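Local coordinates for protein geranyltranstransferase (Agrobacterium tumefaciens, PDB 2H8O) that probably catalyses the condensation of geranyl diphosphate with isopentenyl diphosphate to give farnesyl diphosphate, as a geranyltranstransferase of the polyprenyl synthetase family, at residues A[111-116]-A[164-169]. Residues are numbered along the deposited sequence; the frame is centred on the assembly and turned at random. Where two conformers were deposited one is given.
Sequences GAALEC and DIIASD
Ile-165 and Ile-166, consecutive residues near the C-terminal end of helix 148-167, meet Ala-113 of helix 104-125. Just before them, Asp-164 turns its carboxylate to the second subunit, where OD2 forms a salt bridge with Arg-187 of that chain. The two branches of Ile-165 spread over Ala-113. CG2 lies beside its backbone N and 3.8 Å from Ala-113 CB, while the longer branch, set anti to the carbonyl carbon (chi1 -66°), passes near Ala-113 CA and carries CD1 to within 3.8 Å of Cys-116 SG. Both helices belong to the all-helical bundle of the polyprenyl synthetase fold, and alanine suits the crossing because a lone methyl lets the backbones approach: Ala-113 CA and Ile-165 CA are 5.5 Å apart. Cys-116 adds a compact, weakly polar sulfur that packs against a methyl much as a carbon would. Ile-166 reaches the Ala-113 methyl roughly at right angles to the approach of Ile-165 CG2, its CG1 3.6 Å from Ala-113 CB, and also packs on Leu-181, Val-182 and Leu-185 of helix 175-189. The helix ends at Ala-167. Ser-168 N still bonds to Asp-164 O, and in one of two serine conformers the short hydroxyl suits this place by folding back, OG donating to the same oxygen.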
ATOM      1  N   GLY A 111     -13.844  -3.216   6.693  1.00 15.07           N
ATOM      2  CA  GLY A 111     -14.169  -4.306   5.771  1.00 15.55           C
ATOM      3  C   GLY A 111     -13.958  -3.891   4.323  1.00 14.72           C
ATOM      4  O   GLY A 111     -13.397  -4.644   3.526  1.00 15.36           O
ATOM      5  N   ALA A 112     -14.406  -2.687   3.967  1.00 15.12           N
ATOM      6  CA  ALA A 112     -14.214  -2.185   2.600  1.00 15.21           C
ATOM      7  C   ALA A 112     -12.731  -2.064   2.250  1.00 15.34           C
ATOM      8  O   ALA A 112     -12.314  -2.412   1.162  1.00 15.48           O
ATOM      9  CB  ALA A 112     -14.932  -0.844   2.387  1.00 15.85           C
ATOM     10  N   ALA A 113     -11.955  -1.528   3.185  1.00 15.19           N
ATOM     11  CA  ALA A 113     -10.511  -1.423   3.017  1.00 15.52           C
ATOM     12  C   ALA A 113      -9.899  -2.776   2.760  1.00 15.36           C
ATOM     13  O   ALA A 113      -9.102  -2.951   1.815  1.00 15.46           O
ATOM     14  CB  ALA A 113      -9.874  -0.821   4.238  1.00 15.68           C
ATOM     15  N   LEU A 114     -10.264  -3.742   3.599  1.00 15.52           N
ATOM     16  CA  LEU A 114      -9.720  -5.093   3.465  1.00 15.20           C
ATOM     17  C   LEU A 114     -10.111  -5.719   2.128  1.00 15.55           C
ATOM     18  O   LEU A 114      -9.307  -6.417   1.479  1.00 15.49           O
ATOM     19  CB  LEU A 114     -10.181  -5.962   4.630  1.00 15.34           C
ATOM     20  CG  LEU A 114      -9.725  -7.426   4.618  1.00 15.62           C
ATOM     21  CD1 LEU A 114      -8.181  -7.535   4.564  1.00 17.13           C
ATOM     22  CD2 LEU A 114     -10.295  -8.169   5.824  1.00 16.26           C
ATOM     23  N   GLU A 115     -11.340  -5.456   1.692  1.00 15.20           N
ATOM     24  CA  GLU A 115     -11.778  -5.945   0.399  1.00 15.43           C
ATOM     25  C   GLU A 115     -10.992  -5.323  -0.762  1.00 15.24           C
ATOM     26  O   GLU A 115     -10.663  -6.011  -1.759  1.00 15.71           O
ATOM     27  CB  GLU A 115     -13.290  -5.751   0.232  1.00 16.41           C
ATOM     28  CG  GLU A 115     -13.889  -6.501  -0.968  1.00 16.15           C
ATOM     29  CD  GLU A 115     -13.747  -8.030  -0.959  1.00 17.15           C
ATOM     30  OE1 GLU A 115     -13.385  -8.638   0.069  1.00 17.05           O
ATOM     31  OE2 GLU A 115     -14.018  -8.659  -1.998  1.00 17.41           O
ATOM     32  N   CYS A 116     -10.707  -4.022  -0.679  1.00 15.41           N
ATOM     33  CA  CYS A 116      -9.889  -3.381  -1.704  1.00 15.25           C
ATOM     34  C   CYS A 116      -8.545  -4.094  -1.797  1.00 15.44           C
ATOM     35  O   CYS A 116      -8.047  -4.360  -2.871  1.00 16.16           O
ATOM     36  CB  CYS A 116      -9.631  -1.911  -1.402  1.00 16.43           C
ATOM     37  SG  CYS A 116     -11.024  -0.853  -1.781  1.00 17.96           S
ATOM     38  N   ASP A 164      -5.722   4.431   2.925  1.00 16.40           N
ATOM     39  CA  ASP A 164      -6.553   5.635   2.980  1.00 16.08           C
ATOM     40  C   ASP A 164      -7.883   5.378   3.698  1.00 15.57           C
ATOM     41  O   ASP A 164      -8.269   6.125   4.572  1.00 16.71           O
ATOM     42  CB  ASP A 164      -6.803   6.161   1.560  1.00 16.78           C
ATOM     43  CG  ASP A 164      -7.448   7.538   1.528  1.00 18.98           C
ATOM     44  OD1 ASP A 164      -7.500   8.238   2.562  1.00 21.33           O
ATOM     45  OD2 ASP A 164      -7.900   7.942   0.431  1.00 20.98           O
ATOM     46  N   ILE A 165      -8.581   4.313   3.318  1.00 15.34           N
ATOM     47  CA  ILE A 165      -9.901   4.025   3.868  1.00 15.50           C
ATOM     48  C   ILE A 165      -9.828   3.762   5.366  1.00 15.49           C
ATOM     49  O   ILE A 165     -10.662   4.240   6.139  1.00 16.79           O
ATOM     50  CB  ILE A 165     -10.536   2.824   3.153  1.00 14.91           C
ATOM     51  CG1 ILE A 165     -10.822   3.173   1.695  1.00 14.90           C
ATOM     52  CG2 ILE A 165     -11.824   2.370   3.863  1.00 16.66           C
ATOM     53  CD1 ILE A 165     -11.047   1.961   0.825  1.00 16.70           C
ATOM     54  N   ILE A 166      -8.806   3.026   5.791  1.00 15.76           N
ATOM     55  CA  ILE A 166      -8.680   2.781   7.228  1.00 16.21           C
ATOM     56  C   ILE A 166      -8.405   4.051   8.019  1.00 16.15           C
ATOM     57  O   ILE A 166      -9.017   4.283   9.062  1.00 16.97           O
ATOM     58  CB  ILE A 166      -7.600   1.767   7.519  1.00 16.61           C
ATOM     59  CG1 ILE A 166      -8.068   0.400   7.052  1.00 18.40           C
ATOM     60  CG2 ILE A 166      -7.254   1.712   9.031  1.00 16.89           C
ATOM     61  CD1 ILE A 166      -7.000  -0.651   7.109  1.00 19.22           C
ATOM     62  N   ALA A 167      -7.489   4.886   7.533  1.00 16.45           N
ATOM     63  CA  ALA A 167      -6.996   6.001   8.348  1.00 17.04           C
ATOM     64  C   ALA A 167      -7.842   7.265   8.233  1.00 17.06           C
ATOM     65  O   ALA A 167      -7.704   8.175   9.058  1.00 17.58           O
ATOM     66  CB  ALA A 167      -5.522   6.304   7.992  1.00 18.28           C
ATOM     67  N   SER A 168      -8.686   7.313   7.197  1.00 17.04           N
ATOM     68  CA  SER A 168      -9.455   8.518   6.877  0.50 17.71           C
ATOM     69  C   SER A 168     -10.377   8.956   8.006  1.00 17.99           C
ATOM     70  O   SER A 168     -10.878   8.146   8.780  1.00 16.95           O
ATOM     71  CB  SER A 168     -10.271   8.336   5.585  0.50 17.72           C
ATOM     72  OG  SER A 168      -9.451   8.511   4.442  0.50 17.48           O
ATOM     73  N   ASP A 169     -10.615  10.268   8.066  1.00 19.03           N
ATOM     74  CA  ASP A 169     -11.486  10.825   9.082  1.00 20.19           C
ATOM     75  C   ASP A 169     -12.924  10.343   8.940  1.00 21.11           C
ATOM     76  O   ASP A 169     -13.655  10.337   9.937  1.00 22.21           O
ATOM     77  CB  ASP A 169     -11.460  12.347   9.048  1.00 20.95           C
ATOM     78  CG  ASP A 169     -10.143  12.935   9.505  1.00 22.84           C
ATOM     79  OD1 ASP A 169      -9.309  12.251  10.143  1.00 23.60           O
ATOM     80  OD2 ASP A 169      -9.941  14.132   9.200  1.00 27.11           O
TER